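Local atomic coordinates of putative ATP binding component of ABC-transporter (Escherichia coli, PDB entry 2R5O), a protein that probably serves, through this C-terminal immunoglobulin-like domain, to bind the O-antigen polysaccharide exported by an ABC transporter whose remaining part probably hydrolyses ATP. Residues A[40-46]-A[155-161]; A[84-89]-A[144-150]; A[132-136]-A[168-174]. All coordinates share one frame; numbering follows the deposited sequence.

Interaction 1. Residues A[40-46]-A[155-161]; sequences EYRWGQG and TPLDRRY. With NA (sodium ion), chain F.
The guanidinium of Arg42 lies flat on that of Arg160, centres 3.5 Å apart and planes 13° apart, while each group meets a carboxylate at its edge. The stack sits on one face of an antiparallel edge pairing in the immunoglobulin-like sandwich, where the short strand 41-43 adds to strand 153-169. Both grips are side-on, through NE and NH2: in the modelled conformer of Glu40, Arg160 NE reaches Glu40 OE2 at 2.7 Å on its syn lone pair, with the two planes 7° apart, and Arg42 NE reaches Asp158 OD1 at 2.8 Å. Arg42 gets there with CG anti to the backbone N (chi1 -172°) and an extended chain. Asp28 makes salt bridges to NH1 of both arginines, so the stacked cations are matched by three carboxylates, and Asp158 OD2 also accepts the backbone N-H of Ile50. On the other face of the strands, Arg159 CB lies over the five-membered ring of Trp43, 3.5 Å from its centroid, and Pro156 CG touches Trp43 CZ3 at 3.5 Å. The backbone ladder pairs Tyr41 with Tyr161 and Trp43 with Arg159. Past it strand 153-169 bulges, Leu157 and Asp158 both facing Ile145 in a classic beta bulge, and Gly46 N donates to Leu157 O at 2.9 Å. At the far end of its ring, Tyr41 OH binds a sodium ion at 2.5 Å.

Interaction 2. Residues A[84-89]-A[144-150]; sequences FDCVVP and GISAGNP
Strands 86-89 and 144-147 run antiparallel at 157°, their axes 4.5 Å apart at closest approach, with Val88 and Ser146 as the hydrogen-bonded pair flanked by the non-hydrogen-bonded pairs Val87-Ala147 and Pro89-Ile145. Val88 N donates to Ser146 O at 2.8 Å, and Gly148 N closes the ladder on Cys86 O just where the chain turns its corner. The face carrying Val87, Pro89, Ile145 and Ala147 is apolar and looks into the sandwich, towards Phe80 and Met76 of strand 71-80. Ile145 holds CG1 anti to its backbone N (chi1 -175°), and the bend at chi2, 73°, carries CD1 across to the neighbouring strand, 4.1 Å from Val87 CB and 4.0 Å from Pro89 CD. Further along, the methyl of Ala147 meets Phe84 CD1 at 3.6 Å. On the reverse face, Val88 CG2 approaches Pro150 CG, and a water spans Ser146 OG and Val88 O, donating to the carbonyl at 2.8 Å. At the non-hydrogen-bonded pair Pro89-Ile145, Pro89 CA lies 3.3 Å from Gly144 O in a CA-H...O contact. Main-chain bonds thus carry the polar pairing and set the register, while apolar branches fill the Val87-Pro89-Ile145-Ala147 face and water serves a carbonyl on the face of Val88 and Ser146.

Interaction 3. Residues A[132-136]-A[168-174]; sequences VDLNS and VTKSMDF
Ser136 OG donates to Asp173 OD1 at 2.8 Å and accepts a hydrogen bond from a water, also at 2.8 Å, that takes the backbone N-H of Lys170 as well. The hydroxyl therefore holds the bend 170-173 directly at Asp173 and through the water at Lys170. Asp173 OD1 is met on its syn side, 19° out of the carboxylate plane, and a second water donates to both Asp173 OD2 and Ser136 O. Beside this grip, the amide of Asn135 lies over the centre of the Phe174 ring in its modelled conformer, with CG 3.7 Å above the ring and the two planes 9° apart, an amide-on-ring stack. In that conformer Phe174 holds CG between its backbone N and carbonyl carbon (chi1 54°), a rotation that folds the ring back over the amide. Asn135 ND2 donates to Phe174 O at 2.9 Å, approaching from above the carbonyl plane, and gives a further bond to Gly176 O; its OD1 takes the N-H of Ser136 at a steep angle. The two bonds through ND2 orient this amide. The contact joins the loop between strands 123-131 and 137-147 of the immunoglobulin-like fold to the end of strand 153-169, where the chain leaves towards its C-terminal extension. There the second subunit comes close: Tyr102 of that subunit meets the Phe174 ring, and its Phe107 packs on Met172, in keeping with the domain swapping known for this structure. At the strand end, Val168 CG1 lies 3.5 Å from Asn135 O, and Val168 CG2 packs against Val132 CG1 at 3.8 Å. Lys170 bends at chi3 and chi4, which brings NZ to a water, 2.8 Å away, that in turn donates to Leu134 O.

Overall arrangement
Strand 153-169 links interactions 1 and 3, which lie on opposite sides of the chain's centre, about 30 Å apart between centres. Interactions 1 and 2 are neighbours in one sheet, their centres about 12 Å apart, and they touch directly through probable backbone hydrogen bonds of Thr155 with Ala147 and of Asp158 with Ile145. Interaction 2 is the buried one and mainly apolar; interactions 1 and 3 are only partly buried and draw more on polar side chains. Interaction 1 combines a regular ladder with paired salt bridges, whereas interaction 3, largely loop, relies on side-chain bonds and bridging waters. The second subunit reaches interaction 3 through its Tyr102 and interaction 2 through its Phe184, but not interaction 1.

Interaction 1. Residues A[40-46]-A[155-161]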
loop_
_atom_site.group_PDB
_atom_site.type_symbol
_atom_site.label_atom_id
_atom_site.label_comp_id
_atom_site.label_asym_id
_atom_site.label_seq_id
_atom_site.Cartn_x
_atom_site.Cartn_y
_atom_site.Cartn_z
ATOM N N GLU A 40 4.870 18.272 -16.017
ATOM C CA GLU A 40 3.569 17.684 -16.324
ATOM C C GLU A 40 3.396 17.347 -17.784
ATOM O O GLU A 40 3.905 18.063 -18.662
ATOM C CB GLU A 40 2.527 18.744 -15.968
ATOM C CG GLU A 40 1.231 18.675 -16.703
ATOM C CD GLU A 40 0.211 19.707 -16.290
ATOM O OE1 GLU A 40 0.510 20.923 -16.219
ATOM O OE2 GLU A 40 -0.955 19.329 -16.133
ATOM N N TYR A 41 2.648 16.300 -18.055
ATOM C CA TYR A 41 2.178 16.025 -19.411
ATOM C C TYR A 41 0.664 16.172 -19.440
ATOM O O TYR A 41 -0.062 15.253 -19.050
ATOM C CB TYR A 41 2.644 14.638 -19.867
ATOM C CG TYR A 41 2.130 14.220 -21.237
ATOM C CD1 TYR A 41 1.697 15.126 -22.213
ATOM C CD2 TYR A 41 2.087 12.889 -21.570
ATOM C CE1 TYR A 41 1.246 14.702 -23.464
ATOM C CE2 TYR A 41 1.607 12.454 -22.798
ATOM C CZ TYR A 41 1.187 13.373 -23.727
ATOM O OH TYR A 41 0.721 12.935 -24.947
ATOM N N ARG A 42 0.186 17.333 -19.859
ATOM C CA ARG A 42 -1.216 17.638 -19.931
ATOM C C ARG A 42 -1.762 17.233 -21.283
ATOM O O ARG A 42 -1.151 17.538 -22.306
ATOM C CB ARG A 42 -1.424 19.123 -19.667
ATOM C CG ARG A 42 -2.876 19.520 -19.521
ATOM C CD ARG A 42 -3.027 20.995 -19.267
ATOM N NE ARG A 42 -4.382 21.349 -18.873
ATOM C CZ ARG A 42 -4.723 22.583 -18.500
ATOM N NH1 ARG A 42 -3.807 23.537 -18.532
ATOM N NH2 ARG A 42 -5.943 22.838 -18.052
ATOM N N TRP A 43 -2.889 16.540 -21.294
ATOM C CA TRP A 43 -3.497 16.061 -22.521
ATOM C C TRP A 43 -5.000 15.993 -22.329
ATOM O O TRP A 43 -5.526 16.096 -21.207
ATOM C CB TRP A 43 -2.891 14.709 -22.966
ATOM C CG TRP A 43 -3.171 13.588 -22.020
ATOM C CD1 TRP A 43 -2.570 13.308 -20.831
ATOM C CD2 TRP A 43 -4.171 12.572 -22.221
ATOM N NE1 TRP A 43 -3.141 12.181 -20.267
ATOM C CE2 TRP A 43 -4.125 11.713 -21.105
ATOM C CE3 TRP A 43 -5.073 12.294 -23.251
ATOM C CZ2 TRP A 43 -4.982 10.606 -20.975
ATOM C CZ3 TRP A 43 -5.941 11.202 -23.104
ATOM C CH2 TRP A 43 -5.861 10.369 -21.988
ATOM N N GLY A 44 -5.720 15.750 -23.410
ATOM C CA GLY A 44 -7.176 15.629 -23.341
ATOM C C GLY A 44 -7.848 16.167 -24.573
ATOM O O GLY A 44 -7.247 16.886 -25.361
ATOM N N GLN A 45 -9.128 15.867 -24.722
ATOM C CA GLN A 45 -9.907 16.331 -25.865
ATOM C C GLN A 45 -10.462 17.714 -25.666
ATOM O O GLN A 45 -10.932 18.308 -26.653
ATOM C CB GLN A 45 -11.051 15.358 -26.155
ATOM C CG GLN A 45 -10.555 14.030 -26.689
ATOM C CD GLN A 45 -11.650 13.239 -27.392
ATOM O OE1 GLN A 45 -12.631 13.800 -27.865
ATOM N NE2 GLN A 45 -11.478 11.943 -27.450
ATOM N N GLY A 46 -10.436 18.260 -24.469
ATOM C CA GLY A 46 -11.062 19.551 -24.206
ATOM C C GLY A 46 -12.504 19.401 -23.793
ATOM O O GLY A 46 -13.011 18.286 -23.720
ATOM N N THR A 155 -14.617 9.862 -22.454
ATOM C CA THR A 155 -13.802 10.801 -23.167
ATOM C C THR A 155 -12.940 11.554 -22.161
ATOM O O THR A 155 -13.465 12.161 -21.236
ATOM C CB THR A 155 -14.681 11.809 -23.890
ATOM O OG1 THR A 155 -15.567 11.134 -24.792
ATOM C CG2 THR A 155 -13.847 12.753 -24.677
ATOM N N PRO A 156 -11.613 11.542 -22.360
ATOM C CA PRO A 156 -10.738 12.321 -21.472
ATOM C C PRO A 156 -10.853 13.792 -21.844
ATOM O O PRO A 156 -10.644 14.159 -23.004
ATOM C CB PRO A 156 -9.351 11.770 -21.808
ATOM C CG PRO A 156 -9.458 11.381 -23.288
ATOM C CD PRO A 156 -10.860 10.882 -23.449
ATOM N N LEU A 157 -11.171 14.642 -20.892
ATOM C CA LEU A 157 -11.399 16.063 -21.164
ATOM C C LEU A 157 -10.149 16.867 -20.880
ATOM O O LEU A 157 -9.690 17.601 -21.742
ATOM C CB LEU A 157 -12.595 16.606 -20.385
ATOM C CG LEU A 157 -13.888 15.796 -20.540
ATOM C CD1 LEU A 157 -14.967 16.344 -19.648
ATOM C CD2 LEU A 157 -14.365 15.766 -21.990
ATOM N N ASP A 158 -9.612 16.735 -19.679
ATOM C CA ASP A 158 -8.352 17.388 -19.290
ATOM C C ASP A 158 -7.661 16.458 -18.324
ATOM O O ASP A 158 -8.264 16.081 -17.317
ATOM C CB ASP A 158 -8.608 18.767 -18.644
ATOM C CG ASP A 158 -7.339 19.566 -18.407
ATOM O OD1 ASP A 158 -6.297 19.290 -19.057
ATOM O OD2 ASP A 158 -7.378 20.480 -17.547
ATOM N N ARG A 159 -6.435 16.064 -18.615
ATOM C CA ARG A 159 -5.707 15.044 -17.871
ATOM C C ARG A 159 -4.355 15.632 -17.552
ATOM O O ARG A 159 -3.550 15.866 -18.462
ATOM C CB ARG A 159 -5.573 13.779 -18.711
ATOM C CG ARG A 159 -6.920 13.260 -19.237
ATOM C CD ARG A 159 -7.918 12.869 -18.112
ATOM N NE ARG A 159 -7.303 11.817 -17.348
ATOM C CZ ARG A 159 -7.484 10.525 -17.531
ATOM N NH1 ARG A 159 -8.520 10.061 -18.240
ATOM N NH2 ARG A 159 -6.669 9.699 -16.910
ATOM N N ARG A 160 -4.107 15.927 -16.290
ATOM C CA ARG A 160 -2.887 16.626 -15.852
ATOM C C ARG A 160 -1.941 15.598 -15.248
ATOM O O ARG A 160 -1.861 15.425 -14.019
ATOM C CB ARG A 160 -3.257 17.797 -14.964
ATOM C CG ARG A 160 -4.194 18.729 -15.729
ATOM C CD ARG A 160 -4.319 20.153 -15.231
ATOM N NE ARG A 160 -3.077 20.893 -15.449
ATOM C CZ ARG A 160 -3.009 22.214 -15.431
ATOM N NH1 ARG A 160 -4.086 22.934 -15.227
ATOM N NH2 ARG A 160 -1.844 22.811 -15.606
ATOM N N TYR A 161 -1.291 14.860 -16.147
ATOM C CA TYR A 161 -0.586 13.646 -15.785
ATOM C C TYR A 161 0.794 14.007 -15.212
ATOM O O TYR A 161 1.531 14.840 -15.748
ATOM C CB TYR A 161 -0.450 12.788 -17.038
ATOM C CG TYR A 161 0.338 11.527 -16.899
ATOM C CD1 TYR A 161 -0.132 10.445 -16.180
ATOM C CD2 TYR A 161 1.541 11.383 -17.575
ATOM C CE1 TYR A 161 0.628 9.254 -16.109
ATOM C CE2 TYR A 161 2.276 10.242 -17.502
ATOM C CZ TYR A 161 1.832 9.197 -16.779
ATOM O OH TYR A 161 2.606 8.052 -16.760
HETATM NA NA NA F . -0.698 14.637 -26.194
#

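Interaction 2. Residues A[84-89]-A[144-150]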
loop_
_atom_site.group_PDB
_atom_site.type_symbol
_atom_site.label_atom_id
_atom_site.label_comp_id
_atom_site.label_asym_id
_atom_site.label_seq_id
_atom_site.Cartn_x
_atom_site.Cartn_y
_atom_site.Cartn_z
ATOM N N PHE A 84 -22.636 17.996 -19.486
ATOM C CA PHE A 84 -22.287 16.584 -19.506
ATOM C C PHE A 84 -23.194 15.852 -18.518
ATOM O O PHE A 84 -23.407 16.327 -17.397
ATOM C CB PHE A 84 -20.835 16.368 -19.070
ATOM C CG PHE A 84 -19.797 16.943 -20.005
ATOM C CD1 PHE A 84 -19.355 16.220 -21.106
ATOM C CD2 PHE A 84 -19.213 18.176 -19.746
ATOM C CE1 PHE A 84 -18.361 16.727 -21.946
ATOM C CE2 PHE A 84 -18.240 18.690 -20.583
ATOM C CZ PHE A 84 -17.820 17.976 -21.679
ATOM N N ASP A 85 -23.665 14.669 -18.901
ATOM C CA ASP A 85 -24.504 13.846 -18.013
ATOM C C ASP A 85 -23.741 13.108 -16.904
ATOM O O ASP A 85 -24.303 12.838 -15.839
ATOM C CB ASP A 85 -25.306 12.823 -18.824
ATOM C CG ASP A 85 -26.290 13.469 -19.781
ATOM O OD1 ASP A 85 -26.805 14.574 -19.486
ATOM O OD2 ASP A 85 -26.564 12.850 -20.834
ATOM N N CYS A 86 -22.472 12.765 -17.153
ATOM C CA CYS A 86 -21.706 11.931 -16.239
ATOM C C CYS A 86 -20.217 12.256 -16.289
ATOM O O CYS A 86 -19.495 11.777 -17.162
ATOM C CB CYS A 86 -21.935 10.449 -16.549
ATOM S SG CYS A 86 -21.099 9.283 -15.432
ATOM N N VAL A 87 -19.763 13.101 -15.376
ATOM C CA VAL A 87 -18.356 13.508 -15.349
ATOM C C VAL A 87 -17.659 12.683 -14.269
ATOM O O VAL A 87 -18.245 12.377 -13.222
ATOM C CB VAL A 87 -18.146 15.019 -15.163
ATOM C CG1 VAL A 87 -18.909 15.773 -16.256
ATOM C CG2 VAL A 87 -18.622 15.519 -13.789
ATOM N N VAL A 88 -16.402 12.351 -14.528
ATOM C CA VAL A 88 -15.681 11.384 -13.737
ATOM C C VAL A 88 -14.274 11.918 -13.495
ATOM O O VAL A 88 -13.381 11.791 -14.332
ATOM C CB VAL A 88 -15.606 10.049 -14.486
ATOM C CG1 VAL A 88 -14.826 9.028 -13.689
ATOM C CG2 VAL A 88 -17.029 9.515 -14.760
ATOM N N PRO A 89 -14.072 12.572 -12.345
ATOM C CA PRO A 89 -12.733 12.967 -11.933
ATOM C C PRO A 89 -11.931 11.765 -11.480
ATOM O O PRO A 89 -12.505 10.794 -10.998
ATOM C CB PRO A 89 -12.976 13.913 -10.768
ATOM C CG PRO A 89 -14.296 13.513 -10.249
ATOM C CD PRO A 89 -15.107 13.024 -11.402
ATOM N N GLY A 144 -7.270 14.122 -13.219
ATOM C CA GLY A 144 -7.918 14.088 -14.517
ATOM C C GLY A 144 -9.409 14.274 -14.411
ATOM O O GLY A 144 -10.004 13.994 -13.371
ATOM N N ILE A 145 -10.025 14.745 -15.501
ATOM C CA ILE A 145 -11.492 14.824 -15.629
ATOM C C ILE A 145 -11.871 14.232 -16.992
ATOM O O ILE A 145 -11.285 14.592 -18.016
ATOM C CB ILE A 145 -12.030 16.286 -15.403
ATOM C CG1 ILE A 145 -13.556 16.348 -15.415
ATOM C CG2 ILE A 145 -11.455 17.249 -16.367
ATOM C CD1 ILE A 145 -14.201 15.758 -14.181
ATOM N N SER A 146 -12.848 13.329 -16.973
ATOM C CA SER A 146 -13.371 12.654 -18.145
ATOM C C SER A 146 -14.872 12.660 -18.085
ATOM O O SER A 146 -15.451 13.056 -17.082
ATOM C CB SER A 146 -12.825 11.223 -18.195
ATOM O OG SER A 146 -11.399 11.210 -18.104
ATOM N N ALA A 147 -15.515 12.248 -19.166
ATOM C CA ALA A 147 -16.975 12.186 -19.189
ATOM C C ALA A 147 -17.461 11.010 -20.011
ATOM O O ALA A 147 -16.878 10.666 -21.028
ATOM C CB ALA A 147 -17.557 13.459 -19.745
ATOM N N GLY A 148 -18.562 10.411 -19.569
ATOM C CA GLY A 148 -19.231 9.349 -20.322
ATOM C C GLY A 148 -19.619 8.168 -19.449
ATOM O O GLY A 148 -20.040 8.349 -18.306
ATOM N N ASN A 149 -19.514 6.969 -20.013
ATOM C CA ASN A 149 -19.763 5.715 -19.293
ATOM C C ASN A 149 -18.419 5.150 -18.847
ATOM O O ASN A 149 -17.616 4.751 -19.680
ATOM C CB ASN A 149 -20.472 4.721 -20.230
ATOM C CG ASN A 149 -21.768 5.282 -20.834
ATOM O OD1 ASN A 149 -22.027 5.130 -22.035
ATOM N ND2 ASN A 149 -22.581 5.929 -20.003
ATOM N N PRO A 150 -18.123 5.161 -17.536
ATOM C CA PRO A 150 -16.732 4.861 -17.082
ATOM C C PRO A 150 -16.114 3.510 -17.517
ATOM O O PRO A 150 -14.903 3.391 -17.742
ATOM C CB PRO A 150 -16.807 4.998 -15.558
ATOM C CG PRO A 150 -18.258 5.275 -15.211
ATOM C CD PRO A 150 -19.031 5.539 -16.441
HETATM O O HOH W 1 -10.844 11.241 -15.362
#

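Interaction 3. Residues A[132-136]-A[168-174]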
loop_
_atom_site.group_PDB
_atom_site.type_symbol
_atom_site.label_atom_id
_atom_site.label_comp_id
_atom_site.label_asym_id
_atom_site.label_seq_id
_atom_site.Cartn_x
_atom_site.Cartn_y
_atom_site.Cartn_z
ATOM N N VAL A 132 -2.131 8.217 3.192
ATOM C CA VAL A 132 -0.986 8.114 2.313
ATOM C C VAL A 132 -0.066 6.992 2.853
ATOM O O VAL A 132 0.960 7.233 3.511
ATOM C CB VAL A 132 -0.296 9.462 2.147
ATOM C CG1 VAL A 132 0.867 9.361 1.165
ATOM C CG2 VAL A 132 -1.323 10.517 1.649
ATOM N N ASP A 133 -0.472 5.764 2.561
ATOM C CA ASP A 133 0.143 4.524 3.122
ATOM C C ASP A 133 1.376 4.103 2.257
ATOM O O ASP A 133 1.379 3.065 1.601
ATOM C CB ASP A 133 -0.921 3.407 3.211
ATOM C CG ASP A 133 -1.959 3.620 4.301
ATOM O OD1 ASP A 133 -1.773 4.467 5.184
ATOM O OD2 ASP A 133 -3.004 2.921 4.296
ATOM N N LEU A 134 2.362 5.002 2.222
ATOM C CA LEU A 134 3.558 4.921 1.401
ATOM C C LEU A 134 4.780 5.172 2.252
ATOM O O LEU A 134 4.704 5.805 3.317
ATOM C CB LEU A 134 3.539 5.955 0.255
ATOM C CG LEU A 134 2.364 5.867 -0.715
ATOM C CD1 LEU A 134 2.434 6.957 -1.743
ATOM C CD2 LEU A 134 2.281 4.525 -1.390
ATOM N N ASN A 135 5.922 4.651 1.816
ATOM C CA ASN A 135 7.164 4.851 2.545
ATOM C C ASN A 135 7.695 6.266 2.273
ATOM O O ASN A 135 7.231 6.988 1.380
ATOM C CB ASN A 135 8.196 3.787 2.119
ATOM C CG ASN A 135 9.123 3.370 3.244
ATOM O OD1 ASN A 135 9.140 3.996 4.305
ATOM N ND2 ASN A 135 9.876 2.307 3.016
ATOM N N SER A 136 8.677 6.688 3.053
ATOM C CA SER A 136 9.304 7.989 2.806
ATOM C C SER A 136 9.787 8.049 1.376
ATOM O O SER A 136 10.276 7.034 0.844
ATOM C CB SER A 136 10.541 8.195 3.683
ATOM O OG SER A 136 10.185 8.292 5.044
ATOM N N VAL A 168 6.742 12.405 1.022
ATOM C CA VAL A 168 6.232 11.666 2.182
ATOM C C VAL A 168 7.351 11.541 3.184
ATOM O O VAL A 168 8.460 11.163 2.821
ATOM C CB VAL A 168 5.706 10.240 1.786
ATOM C CG1 VAL A 168 5.311 9.445 3.019
ATOM C CG2 VAL A 168 4.511 10.369 0.832
ATOM N N THR A 169 7.025 11.819 4.431
ATOM C CA THR A 169 7.956 11.701 5.551
ATOM C C THR A 169 7.446 10.720 6.619
ATOM O O THR A 169 6.237 10.570 6.807
ATOM C CB THR A 169 8.270 13.064 6.222
ATOM O OG1 THR A 169 7.049 13.754 6.512
ATOM C CG2 THR A 169 9.113 13.926 5.302
ATOM N N LYS A 170 8.398 10.051 7.268
ATOM C CA LYS A 170 8.171 9.128 8.386
ATOM C C LYS A 170 9.384 9.198 9.304
ATOM O O LYS A 170 10.465 9.690 8.924
ATOM C CB LYS A 170 8.068 7.682 7.879
ATOM C CG LYS A 170 6.986 7.383 6.884
ATOM C CD LYS A 170 7.010 5.928 6.454
ATOM C CE LYS A 170 6.647 4.999 7.588
ATOM N NZ LYS A 170 5.224 5.146 8.023
ATOM N N SER A 171 9.223 8.696 10.525
ATOM C CA SER A 171 10.361 8.557 11.446
ATOM C C SER A 171 11.130 7.272 11.171
ATOM O O SER A 171 12.358 7.298 11.084
ATOM C CB SER A 171 9.915 8.624 12.913
ATOM O OG SER A 171 8.911 7.690 13.183
ATOM N N MET A 172 10.420 6.145 11.083
ATOM C CA MET A 172 11.055 4.851 10.830
ATOM C C MET A 172 10.478 4.214 9.580
ATOM O O MET A 172 9.307 3.782 9.549
ATOM C CB MET A 172 10.861 3.925 12.011
ATOM C CG MET A 172 11.467 4.486 13.289
ATOM S SD MET A 172 11.681 3.221 14.530
ATOM C CE MET A 172 11.743 4.207 16.012
ATOM N N ASP A 173 11.312 4.118 8.553
ATOM C CA ASP A 173 10.901 3.478 7.302
ATOM C C ASP A 173 10.758 1.958 7.503
ATOM O O ASP A 173 11.505 1.347 8.252
ATOM C CB ASP A 173 11.956 3.713 6.218
ATOM C CG ASP A 173 11.933 5.105 5.662
ATOM O OD1 ASP A 173 11.213 5.965 6.220
ATOM O OD2 ASP A 173 12.646 5.323 4.655
ATOM N N PHE A 174 9.816 1.357 6.769
ATOM C CA PHE A 174 9.714 -0.070 6.637
ATOM C C PHE A 174 10.495 -0.406 5.338
ATOM O O PHE A 174 11.183 0.477 4.777
ATOM C CB PHE A 174 8.247 -0.526 6.603
ATOM C CG PHE A 174 7.414 0.163 5.539
ATOM C CD1 PHE A 174 7.350 -0.320 4.257
ATOM C CD2 PHE A 174 6.680 1.309 5.842
ATOM C CE1 PHE A 174 6.611 0.316 3.303
ATOM C CE2 PHE A 174 5.962 1.974 4.873
ATOM C CZ PHE A 174 5.921 1.466 3.614
HETATM O O HOH W 2 3.561 4.949 5.804
HETATM O O HOH W 3 11.171 10.725 6.111
HETATM O O HOH W 4 11.826 5.038 1.694
#